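Uncharacterized protein (Legionella pneumophila subsp. pneumophila str. Philadelphia 1, PDB 4RXV) is of unknown function but carries the N-terminal RavJ peptidase-family domain, which probably has a papain-like cysteine peptidase fold. Local coordinates at residues 113-118 with 219-224; 78-83 with 105-110; 150-153 with 157-160; 129-132 with 137-140; 52-57 with 88-93. One frame throughout, in Å; residues are numbered along the deposited sequence. Where two conformers were deposited one is given.

Contact 1 (113-118 with 219-224)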
# COMPACT_ATOMS: atom_id res chain seq x y z
N LEU A 113 -4.15 -7.98 -1.30
CA LEU A 113 -5.37 -8.29 -0.58
C LEU A 113 -6.47 -8.80 -1.50
O LEU A 113 -7.18 -9.73 -1.15
CB LEU A 113 -5.83 -7.06 0.18
CG LEU A 113 -4.82 -6.62 1.23
CD1 LEU A 113 -5.16 -5.20 1.71
CD2 LEU A 113 -4.67 -7.58 2.36
N LEU A 114 -6.61 -8.20 -2.68
CA LEU A 114 -7.61 -8.62 -3.66
C LEU A 114 -7.31 -10.01 -4.19
O LEU A 114 -8.19 -10.68 -4.70
CB LEU A 114 -7.71 -7.58 -4.79
CG LEU A 114 -8.46 -6.30 -4.40
CD1 LEU A 114 -8.15 -5.16 -5.32
CD2 LEU A 114 -9.95 -6.54 -4.34
N ASP A 115 -6.05 -10.43 -4.13
CA ASP A 115 -5.63 -11.72 -4.64
C ASP A 115 -5.88 -12.85 -3.66
O ASP A 115 -5.66 -13.98 -4.00
CB ASP A 115 -4.14 -11.68 -4.98
CG ASP A 115 -3.69 -12.87 -5.78
OD1 ASP A 115 -4.28 -13.10 -6.85
OD2 ASP A 115 -2.77 -13.57 -5.33
N ASP A 116 -6.32 -12.53 -2.44
CA ASP A 116 -6.51 -13.52 -1.39
C ASP A 116 -7.97 -13.97 -1.29
O ASP A 116 -8.85 -13.17 -1.03
CB ASP A 116 -6.05 -12.92 -0.06
CG ASP A 116 -6.03 -13.93 1.07
OD1 ASP A 116 -7.10 -14.45 1.42
OD2 ASP A 116 -4.93 -14.19 1.62
N PRO A 117 -8.23 -15.27 -1.44
CA PRO A 117 -9.63 -15.71 -1.45
C PRO A 117 -10.35 -15.59 -0.11
O PRO A 117 -11.55 -15.37 -0.08
CB PRO A 117 -9.53 -17.18 -1.88
CG PRO A 117 -8.16 -17.58 -1.51
CD PRO A 117 -7.30 -16.38 -1.69
N GLN A 118 -9.62 -15.69 0.98
CA GLN A 118 -10.25 -15.61 2.30
C GLN A 118 -10.52 -14.15 2.67
O GLN A 118 -11.43 -13.85 3.43
CB GLN A 118 -9.39 -16.29 3.35
CG GLN A 118 -9.25 -17.78 3.13
CD GLN A 118 -8.31 -18.42 4.12
OE1 GLN A 118 -7.53 -17.74 4.78
NE2 GLN A 118 -8.39 -19.74 4.24
N GLY A 219 -5.04 -15.95 -6.01
CA GLY A 219 -3.84 -16.79 -6.05
C GLY A 219 -2.94 -16.51 -7.24
O GLY A 219 -2.10 -17.35 -7.61
N GLN A 220 -3.10 -15.35 -7.87
CA GLN A 220 -2.23 -14.96 -8.96
C GLN A 220 -0.83 -14.58 -8.51
O GLN A 220 0.12 -14.67 -9.29
CB GLN A 220 -2.82 -13.78 -9.72
CG GLN A 220 -4.15 -14.07 -10.31
CD GLN A 220 -4.63 -12.94 -11.16
OE1 GLN A 220 -3.96 -12.53 -12.10
NE2 GLN A 220 -5.78 -12.40 -10.83
N LEU A 221 -0.70 -14.11 -7.26
CA LEU A 221 0.57 -13.57 -6.80
C LEU A 221 1.37 -14.60 -6.00
O LEU A 221 0.82 -15.43 -5.26
CB LEU A 221 0.36 -12.35 -5.91
CG LEU A 221 -0.42 -11.19 -6.51
CD1 LEU A 221 -0.68 -10.11 -5.51
CD2 LEU A 221 0.31 -10.62 -7.73
N THR A 222 2.68 -14.53 -6.13
CA THR A 222 3.57 -15.25 -5.25
C THR A 222 4.01 -14.28 -4.16
O THR A 222 4.54 -13.22 -4.46
CB THR A 222 4.76 -15.78 -6.03
OG1 THR A 222 4.28 -16.64 -7.08
CG2 THR A 222 5.68 -16.54 -5.12
N PRO A 223 3.80 -14.62 -2.88
CA PRO A 223 4.35 -13.74 -1.83
C PRO A 223 5.83 -13.50 -2.04
O PRO A 223 6.55 -14.40 -2.46
CB PRO A 223 4.08 -14.53 -0.54
CG PRO A 223 2.87 -15.37 -0.87
CD PRO A 223 3.11 -15.79 -2.30
N TYR A 224 6.29 -12.29 -1.77
CA TYR A 224 7.66 -11.94 -2.12
C TYR A 224 8.68 -12.79 -1.35
O TYR A 224 9.75 -13.11 -1.87
CB TYR A 224 7.92 -10.48 -1.83
CG TYR A 224 9.15 -9.90 -2.51
CD1 TYR A 224 9.24 -9.88 -3.89
CD2 TYR A 224 10.19 -9.31 -1.78
CE1 TYR A 224 10.32 -9.35 -4.54
CE2 TYR A 224 11.29 -8.75 -2.43
CZ TYR A 224 11.34 -8.76 -3.81
OH TYR A 224 12.39 -8.19 -4.48
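Asp115, at the corner between helix 105-114 and helix 117-122, grips three successive backbone amides of Gly219, Gln220 and Leu221, an arrangement resembling an anion-binding nest. The positive phi of Gly219 (73°) followed by the helical backbone angles of Gln220 brings the N-H groups round to one side. The first goes to the main chain: Gly219 N donates to Asp115 O at 2.9 Å, in the carbonyl plane. The next two go to the carboxylate, one to each oxygen. Gln220 N reaches Asp115 OD1 at 2.7 Å, on the syn lone pair, whereas Leu221 N comes to Asp115 OD2 at 2.9 Å from well above the carboxylate plane. Because CG stands opposite the backbone N (chi1 -168°), the acid group swings out over the tail loop and both oxygens are held, which should fix its rotation and help to offset its probable negative charge. Ile78 of helix 74-84 touches Asp115, Gln220 and Leu221. The Gln220 amide turns elsewhere, its NE2 donating to Arg217 O and Gln75 OE1. Leu221 adds an apolar flank along the aspartate stem: its CD1 lies 3.8 Å from Asp115 CB.

Contact 2 (78-83 with 105-110)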
# COMPACT_ATOMS: atom_id res chain seq x y z
N ILE A 78 -3.80 -6.12 -8.77
CA ILE A 78 -3.01 -7.35 -8.74
C ILE A 78 -1.79 -7.23 -9.66
O ILE A 78 -0.66 -7.57 -9.27
CB ILE A 78 -3.91 -8.55 -9.08
CG1 ILE A 78 -4.99 -8.70 -7.99
CG2 ILE A 78 -3.09 -9.81 -9.25
CD1 ILE A 78 -5.98 -9.84 -8.23
N LYS A 79 -1.99 -6.69 -10.85
CA LYS A 79 -0.88 -6.50 -11.78
C LYS A 79 0.16 -5.53 -11.23
O LYS A 79 1.34 -5.72 -11.45
CB LYS A 79 -1.38 -6.03 -13.13
CG LYS A 79 -1.85 -7.16 -14.03
CD LYS A 79 -2.15 -6.67 -15.43
CE LYS A 79 -3.46 -5.92 -15.45
NZ LYS A 79 -3.57 -5.04 -16.62
N PHE A 80 -0.30 -4.49 -10.54
CA PHE A 80 0.61 -3.50 -9.95
C PHE A 80 1.58 -4.21 -8.99
O PHE A 80 2.79 -4.02 -9.07
CB PHE A 80 -0.19 -2.41 -9.24
CG PHE A 80 0.64 -1.27 -8.71
CD1 PHE A 80 1.32 -1.37 -7.52
CD2 PHE A 80 0.70 -0.06 -9.39
CE1 PHE A 80 2.07 -0.33 -7.03
CE2 PHE A 80 1.44 1.01 -8.90
CZ PHE A 80 2.13 0.87 -7.72
N ALA A 81 1.05 -5.04 -8.11
CA ALA A 81 1.88 -5.78 -7.17
C ALA A 81 2.84 -6.72 -7.91
O ALA A 81 4.02 -6.82 -7.57
CB ALA A 81 1.03 -6.55 -6.22
N GLN A 82 2.33 -7.42 -8.91
CA GLN A 82 3.14 -8.34 -9.67
C GLN A 82 4.32 -7.63 -10.33
O GLN A 82 5.47 -8.10 -10.29
CB GLN A 82 2.29 -9.02 -10.72
CG GLN A 82 2.90 -10.22 -11.36
CD GLN A 82 1.84 -11.10 -11.91
OE1 GLN A 82 1.67 -12.25 -11.49
NE2 GLN A 82 1.05 -10.56 -12.83
N GLN A 83 4.04 -6.51 -10.98
CA GLN A 83 5.06 -5.79 -11.72
C GLN A 83 6.12 -5.20 -10.80
O GLN A 83 7.31 -5.23 -11.13
CB GLN A 83 4.42 -4.67 -12.52
CG GLN A 83 3.62 -5.17 -13.69
CD GLN A 83 4.45 -6.04 -14.63
OE1 GLN A 83 4.08 -7.19 -14.91
NE2 GLN A 83 5.58 -5.52 -15.09
N PHE A 105 2.07 3.58 -3.69
CA PHE A 105 2.50 2.38 -3.00
C PHE A 105 1.30 1.53 -2.52
O PHE A 105 1.34 0.30 -2.60
CB PHE A 105 3.40 2.78 -1.84
CG PHE A 105 4.46 1.75 -1.42
CD1 PHE A 105 4.41 0.42 -1.77
CD2 PHE A 105 5.52 2.18 -0.65
CE1 PHE A 105 5.41 -0.46 -1.34
CE2 PHE A 105 6.50 1.32 -0.20
CZ PHE A 105 6.44 -0.01 -0.54
N ALA A 106 0.26 2.18 -2.01
CA ALA A 106 -0.91 1.50 -1.49
C ALA A 106 -1.52 0.54 -2.51
O ALA A 106 -2.15 -0.44 -2.12
CB ALA A 106 -1.93 2.48 -1.01
N TYR A 107 -1.34 0.79 -3.80
CA TYR A 107 -1.91 -0.04 -4.84
C TYR A 107 -1.32 -1.45 -4.76
O TYR A 107 -2.00 -2.41 -5.10
CB TYR A 107 -1.64 0.56 -6.21
CG TYR A 107 -2.18 1.96 -6.46
CD1 TYR A 107 -3.05 2.61 -5.60
CD2 TYR A 107 -1.77 2.65 -7.58
CE1 TYR A 107 -3.51 3.89 -5.86
CE2 TYR A 107 -2.22 3.92 -7.85
CZ TYR A 107 -3.08 4.53 -6.97
OH TYR A 107 -3.55 5.80 -7.22
N HIS A 108 -0.06 -1.56 -4.35
CA HIS A 108 0.58 -2.87 -4.21
C HIS A 108 -0.20 -3.71 -3.22
O HIS A 108 -0.56 -4.86 -3.49
CB HIS A 108 2.01 -2.66 -3.75
CG HIS A 108 2.85 -3.89 -3.76
ND1 HIS A 108 2.64 -4.96 -2.91
CD2 HIS A 108 3.94 -4.19 -4.50
CE1 HIS A 108 3.55 -5.87 -3.16
NE2 HIS A 108 4.36 -5.43 -4.12
N SER A 109 -0.44 -3.16 -2.04
CA SER A 109 -1.19 -3.89 -1.00
C SER A 109 -2.62 -4.16 -1.40
O SER A 109 -3.14 -5.23 -1.06
CB SER A 109 -1.16 -3.14 0.33
OG SER A 109 0.14 -3.01 0.83
N ALA A 110 -3.27 -3.25 -2.12
CA ALA A 110 -4.60 -3.54 -2.63
C ALA A 110 -4.57 -4.81 -3.49
O ALA A 110 -5.45 -5.66 -3.36
CB ALA A 110 -5.16 -2.37 -3.41
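Phe80 lies with one ring face over Tyr107 CB, which sits 3.7 Å from the ring centroid and only 8° off its normal, a CH-pi contact. From that methylene the Tyr107 ring turns its own edge to the same Phe80 ring: the centroids are 5.5 Å apart and the planes at 76°, a T-shaped pair in which Tyr107 CD2 comes within 3.8 Å of Phe80 CE2. On its CD1 side the phenyl nears the backbone obliquely, Phe80 CD1 approaching His108 N at 3.5 Å. A second CH-pi contact runs the opposite way: Ala81 CB stands over the centre of the His108 imidazole, 3.9 Å from its centroid. The same methyl meets His108 O at 3.6 Å. Helices 74-84 and 105-114 carry these groups and cross nearly at right angles with their axes only 7.3 Å apart, a close approach that the small Ala81 allows. Helix 105-114 is probably the central helix of the papain-like fold. Farther out, hydrogen bonds fix the ring ends. His108 ND1 pairs with Tyr18 OH and NE2 with Asn85 OD1, holding the imidazole from both nitrogens, while the Tyr18 ring meets it edge-to-face. Tyr107 OH bonds to Leu69 O, and Arg84 makes a cation-pi contact with Phe80.

Contact 3 (150-153 with 157-160); sequences RLPQ and QLTA
The Pro152 ring meets Gln157 and Leu158 with its CG-CD edge. Gln157 O lies close to the plane of this ring, 3.5 Å from Pro152 CG, and Leu158 CA comes 3.7 Å from the same carbon. Farther along the edge, Pro152 CD touches Leu158 CD1 at 3.8 Å, the leucine side chain running at about a right angle to the proline. In Leu158, chi1 of 178° carries CG over and chi2 of 66° turns the CD1 branch toward 150-153. There it also meets Leu151, whose CD2 approaches Leu158 CD1 at a looser 4.2 Å. Both segments belong to the irregular loop between strands 136-146 and 168-170, which doubles back on itself here and lays its leucines on the antiparallel sheet. Leu151 and Leu158 both rest on Leu143 and Val203, with Ala126 under the former and Ile128 under the latter. Val162 packs on Pro152. The backbone is held from outside the pair: Leu151 N bonds to Gln206 OE1, and Leu158 pairs with Ala201. Gln157, whose side chain starts away from the proline, passes its NE2 to Tyr137 OH of the neighbouring strand.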
# COMPACT_ATOMS: atom_id res chain seq x y z
N ARG A 150 -20.46 0.60 2.52
CA ARG A 150 -20.34 1.45 1.34
C ARG A 150 -19.79 2.78 1.79
O ARG A 150 -20.41 3.49 2.60
CB ARG A 150 -21.69 1.66 0.66
N LEU A 151 -18.62 3.12 1.30
CA LEU A 151 -18.00 4.35 1.68
C LEU A 151 -18.58 5.44 0.81
O LEU A 151 -19.11 5.17 -0.26
CB LEU A 151 -16.50 4.24 1.47
CG LEU A 151 -15.83 3.12 2.27
CD1 LEU A 151 -14.35 3.07 1.93
CD2 LEU A 151 -16.04 3.28 3.77
N PRO A 152 -18.44 6.69 1.25
CA PRO A 152 -18.86 7.80 0.40
C PRO A 152 -18.11 7.82 -0.91
O PRO A 152 -16.93 7.49 -0.95
CB PRO A 152 -18.53 9.03 1.25
CG PRO A 152 -17.54 8.56 2.25
CD PRO A 152 -17.81 7.13 2.50
N GLN A 153 -18.79 8.26 -1.96
CA GLN A 153 -18.20 8.44 -3.27
C GLN A 153 -17.90 9.92 -3.53
O GLN A 153 -18.65 10.79 -3.07
CB GLN A 153 -19.15 7.96 -4.35
CG GLN A 153 -19.45 6.50 -4.27
CD GLN A 153 -20.53 6.14 -5.27
OE1 GLN A 153 -20.27 5.47 -6.26
NE2 GLN A 153 -21.73 6.61 -5.01
N GLN A 157 -16.62 13.49 1.00
CA GLN A 157 -15.41 13.05 1.67
C GLN A 157 -15.68 11.95 2.68
O GLN A 157 -16.76 11.86 3.29
CB GLN A 157 -14.74 14.23 2.37
CG GLN A 157 -14.07 15.19 1.42
CD GLN A 157 -13.50 16.37 2.16
OE1 GLN A 157 -14.15 16.93 3.04
NE2 GLN A 157 -12.27 16.75 1.82
N LEU A 158 -14.66 11.11 2.85
CA LEU A 158 -14.61 10.14 3.91
C LEU A 158 -14.08 10.83 5.17
O LEU A 158 -13.00 11.45 5.16
CB LEU A 158 -13.71 8.99 3.49
CG LEU A 158 -13.49 7.88 4.52
CD1 LEU A 158 -14.76 7.11 4.81
CD2 LEU A 158 -12.42 6.92 4.04
N THR A 159 -14.86 10.74 6.24
CA THR A 159 -14.52 11.28 7.55
C THR A 159 -14.81 10.20 8.60
O THR A 159 -15.40 9.18 8.29
CB THR A 159 -15.35 12.49 7.86
OG1 THR A 159 -16.72 12.10 7.81
CG2 THR A 159 -15.10 13.59 6.84
N ALA A 160 -14.42 10.46 9.84
CA ALA A 160 -14.53 9.46 10.89
C ALA A 160 -15.96 8.97 11.08
O ALA A 160 -16.18 7.79 11.38
CB ALA A 160 -13.98 10.00 12.19

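Contact 4 (129-132 with 137-140)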
# COMPACT_ATOMS: atom_id res chain seq x y z
N GLY A 129 -7.62 8.44 -1.23
CA GLY A 129 -6.66 9.52 -1.15
C GLY A 129 -6.79 10.18 0.20
O GLY A 129 -7.88 10.54 0.64
N SER A 130 -5.66 10.34 0.86
CA SER A 130 -5.60 10.86 2.21
C SER A 130 -4.47 11.89 2.31
O SER A 130 -3.92 12.32 1.30
CB SER A 130 -5.44 9.69 3.19
OG SER A 130 -5.36 10.05 4.55
N MET A 131 -4.14 12.33 3.52
CA MET A 131 -3.12 13.37 3.71
C MET A 131 -3.47 14.59 2.86
O MET A 131 -2.68 15.07 2.05
CB MET A 131 -1.70 12.83 3.45
CG MET A 131 -0.63 13.71 4.06
SD MET A 131 1.03 13.08 3.74
CE MET A 131 1.02 11.62 4.75
N HIS A 132 -4.67 15.08 3.10
CA HIS A 132 -5.20 16.22 2.38
C HIS A 132 -4.44 17.47 2.69
O HIS A 132 -4.15 17.75 3.85
CB HIS A 132 -6.65 16.41 2.78
CG HIS A 132 -7.37 17.45 1.99
ND1 HIS A 132 -7.85 18.60 2.57
CD2 HIS A 132 -7.69 17.51 0.68
CE1 HIS A 132 -8.44 19.33 1.64
NE2 HIS A 132 -8.36 18.70 0.49
N TYR A 137 -4.71 15.39 -2.31
CA TYR A 137 -4.55 14.29 -1.37
C TYR A 137 -3.20 13.64 -1.66
O TYR A 137 -3.01 12.99 -2.68
CB TYR A 137 -5.70 13.29 -1.55
CG TYR A 137 -7.05 13.84 -1.19
CD1 TYR A 137 -7.55 13.78 0.10
CD2 TYR A 137 -7.86 14.39 -2.17
CE1 TYR A 137 -8.83 14.27 0.41
CE2 TYR A 137 -9.12 14.88 -1.89
CZ TYR A 137 -9.60 14.82 -0.60
OH TYR A 137 -10.86 15.31 -0.30
N LEU A 138 -2.23 13.87 -0.78
CA LEU A 138 -0.85 13.50 -1.07
C LEU A 138 -0.57 12.00 -1.00
O LEU A 138 0.43 11.54 -1.55
CB LEU A 138 0.11 14.17 -0.09
CG LEU A 138 0.08 15.69 -0.07
CD1 LEU A 138 1.11 16.21 0.92
CD2 LEU A 138 0.35 16.25 -1.45
N HIS A 139 -1.40 11.25 -0.30
CA HIS A 139 -1.04 9.89 0.12
C HIS A 139 -2.22 8.94 -0.03
O HIS A 139 -3.23 9.11 0.63
CB HIS A 139 -0.66 9.97 1.58
CG HIS A 139 -0.26 8.67 2.19
ND1 HIS A 139 0.49 7.73 1.52
CD2 HIS A 139 -0.48 8.17 3.42
CE1 HIS A 139 0.70 6.69 2.32
NE2 HIS A 139 0.14 6.95 3.48
N ASN A 140 -2.08 7.93 -0.87
CA ASN A 140 -3.14 6.93 -0.98
C ASN A 140 -2.94 5.84 0.05
O ASN A 140 -1.80 5.51 0.43
CB ASN A 140 -3.24 6.40 -2.39
CG ASN A 140 -3.60 7.50 -3.38
OD1 ASN A 140 -4.40 8.37 -3.08
ND2 ASN A 140 -2.99 7.47 -4.54
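Ser130 and His139 form the hydrogen-bonded pair at the tight part of this beta hairpin, strands 123-133 and 136-146. Ser130 N donates to His139 O at 2.7 Å, and His139 N returns a longer bond to Ser130 O at 3.2 Å, arriving from above the carbonyl plane. Leu138 shares the place opposite Ser130 with His139, a classic beta bulge; its N turns to Met131 O instead, at 3.1 Å and nearly straight. On the face carrying Tyr137 and Asn140, Gly129 is closely covered: Tyr137 CD1 sits 3.3 Å from Gly129 O, and Asn140 OD1 lies 3.2 Å from Gly129 CA, while Asn140 ND2 donates to Ser103 O. Strand 123-133 turns a corner at Met131, partly exposed yet closely packed at its CB, 3.6 Å from His139 CB. The Met131 thioether bends back (chi3 -69°) to bring CE near His139 CB; its SD is more loosely placed, 4.1 Å from Leu138 CB. The rim is the partly exposed His132 end, where His132 CD2 comes over the rim of one Tyr137 face, 3.4 Å from Tyr137 CE1, with the two rings inclined at 44°. Pro200 touches His132. Both ring nitrogens of His139 are engaged, ND1 with the backbone carbonyl of Cys102 and NE2 with Asp171 OD2, while Trp173 meets its ring obliquely. His139, with Asp171 at NE2 and Cys102 nearby, is consistent with a clan CA (papain-like) site, and the two bonds would hold the imidazole in a fixed rotation.

Contact 5 (52-57 with 88-93); sequences NSLSRT and SSFKID
Phe90 reaches across to the turn at Leu54; its side chain stays on Leu54 as far as the CD atoms and then passes to Asn52 and Ser55. Its CB touches Leu54 CD1 at 4.0 Å. CG then lies opposite the backbone N (chi1 -170°), which sends the ring out over the 52-57 turn. Leu54 CB stands over the ring centre, 3.7 Å from the centroid and 9° off the normal, a CH-pi contact; it is 3.7 Å from Phe90 CD2 as well, while Leu54 CD1 covers CD1 of the ring. Farther out the neighbours become polar groups: CE1 meets Asn52 CG at 3.6 Å, with the amide plane turned 49° from the ring, and CE2 comes within 3.6 Å of Ser55 N. CZ, at the tip, is about equally near Asn52 CG and Ser55 N. The turn is shaped by an Asx turn leading into the 3-10 segment 53-55: Asn52 OD1 accepts Leu54 N at 3.0 Å, in the carbonyl plane and on a lone pair. Asn52 O takes both the N and the OG of Ser55. On the other side an ST turn from Ser88 OG to Phe90 N holds the phenylalanine backbone, which also pairs with Val97 of strand 95-100, and Phe60 meets the ring edge-to-face. Asn52 OD1 and Ser55 N spend their hydrogen bonds inside the turn, leaving dispersion and CH-pi contact to join this loop to the strand region.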
# COMPACT_ATOMS: atom_id res chain seq x y z
N ASN A 52 22.36 6.16 -8.88
CA ASN A 52 22.79 5.00 -9.66
C ASN A 52 22.21 5.16 -11.06
O ASN A 52 21.04 5.48 -11.20
CB ASN A 52 22.26 3.72 -9.00
CG ASN A 52 22.82 2.45 -9.62
OD1 ASN A 52 22.73 2.24 -10.83
ND2 ASN A 52 23.39 1.59 -8.78
N SER A 53 23.02 4.94 -12.08
CA SER A 53 22.55 5.13 -13.46
C SER A 53 21.29 4.32 -13.78
O SER A 53 20.45 4.74 -14.59
CB SER A 53 23.67 4.82 -14.46
OG SER A 53 24.02 3.44 -14.46
N LEU A 54 21.13 3.17 -13.14
CA LEU A 54 19.99 2.31 -13.47
C LEU A 54 18.66 2.87 -13.00
O LEU A 54 17.61 2.46 -13.50
CB LEU A 54 20.20 0.90 -12.91
CG LEU A 54 21.35 0.14 -13.56
CD1 LEU A 54 21.61 -1.15 -12.82
CD2 LEU A 54 21.08 -0.13 -15.04
N SER A 55 18.68 3.79 -12.05
CA SER A 55 17.44 4.43 -11.60
C SER A 55 16.82 5.33 -12.66
O SER A 55 15.67 5.75 -12.53
CB SER A 55 17.68 5.25 -10.33
OG SER A 55 18.46 6.39 -10.61
N ARG A 56 17.60 5.65 -13.69
CA ARG A 56 17.10 6.52 -14.74
C ARG A 56 16.82 5.71 -16.00
O ARG A 56 16.93 6.24 -17.10
CB ARG A 56 18.11 7.63 -15.00
CG ARG A 56 18.23 8.59 -13.82
CD ARG A 56 19.49 8.34 -13.00
NE ARG A 56 19.48 9.13 -11.77
CZ ARG A 56 19.61 10.46 -11.73
NH1 ARG A 56 19.76 11.16 -12.85
NH2 ARG A 56 19.59 11.09 -10.57
N THR A 57 16.50 4.44 -15.82
CA THR A 57 16.03 3.56 -16.89
C THR A 57 14.61 3.08 -16.57
O THR A 57 14.22 3.03 -15.39
CB THR A 57 16.97 2.34 -17.06
OG1 THR A 57 16.92 1.52 -15.88
CG2 THR A 57 18.41 2.79 -17.32
N SER A 88 15.03 -7.47 -11.19
CA SER A 88 15.88 -7.27 -12.34
C SER A 88 17.31 -7.29 -11.86
O SER A 88 17.59 -7.62 -10.70
CB SER A 88 15.59 -5.94 -13.01
OG SER A 88 16.15 -4.87 -12.27
N SER A 89 18.21 -6.95 -12.77
CA SER A 89 19.63 -6.87 -12.47
C SER A 89 19.97 -5.76 -11.47
O SER A 89 21.00 -5.82 -10.81
CB SER A 89 20.39 -6.62 -13.77
OG SER A 89 19.84 -7.39 -14.83
N PHE A 90 19.10 -4.76 -11.35
CA PHE A 90 19.36 -3.63 -10.48
C PHE A 90 19.22 -4.07 -9.02
O PHE A 90 18.13 -4.44 -8.57
CB PHE A 90 18.37 -2.50 -10.82
CG PHE A 90 18.66 -1.17 -10.16
CD1 PHE A 90 19.81 -0.91 -9.43
CD2 PHE A 90 17.74 -0.15 -10.30
CE1 PHE A 90 20.02 0.35 -8.86
CE2 PHE A 90 17.95 1.08 -9.73
CZ PHE A 90 19.08 1.34 -9.01
N LYS A 91 20.35 -4.06 -8.31
CA LYS A 91 20.42 -4.38 -6.87
C LYS A 91 21.12 -3.28 -6.08
O LYS A 91 22.01 -2.60 -6.61
CB LYS A 91 21.23 -5.64 -6.64
CG LYS A 91 20.88 -6.82 -7.49
CD LYS A 91 21.94 -7.88 -7.24
CE LYS A 91 22.63 -8.38 -8.50
NZ LYS A 91 24.08 -8.09 -8.41
N ILE A 92 20.75 -3.15 -4.81
CA ILE A 92 21.39 -2.28 -3.84
C ILE A 92 21.64 -3.13 -2.58
O ILE A 92 20.74 -3.84 -2.11
CB ILE A 92 20.51 -1.05 -3.51
CG1 ILE A 92 20.36 -0.18 -4.76
CG2 ILE A 92 21.07 -0.25 -2.32
CD1 ILE A 92 19.36 0.94 -4.60
N ASP A 93 22.86 -3.08 -2.07
CA ASP A 93 23.27 -3.91 -0.94
C ASP A 93 22.88 -5.37 -1.15
O ASP A 93 22.43 -6.06 -0.23
CB ASP A 93 22.68 -3.37 0.36
CG ASP A 93 23.19 -1.99 0.71
OD1 ASP A 93 24.33 -1.66 0.32
OD2 ASP A 93 22.45 -1.23 1.38

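From the N terminus, the turn at 52-57 waits until 88-93 to close contact 5, joining the loop after helix 37-50 to the small mixed sheet. Helix 74-84 leaves within that loop and closes contact 2 only at helix 105-114, so contacts 5 and 2 cross. The end of helix 105-114 then opens contact 1, whose long loop, closed by the tail at 219-224, encloses contact 4, the hairpin of the antiparallel sheet, and contact 3, the folded loop beyond it. Contacts 3 and 4 touch each other, contacts 2 and 4 meet through Tyr107 and Asn140, and Leu221 of contact 1 packs on Ile78 of contact 2.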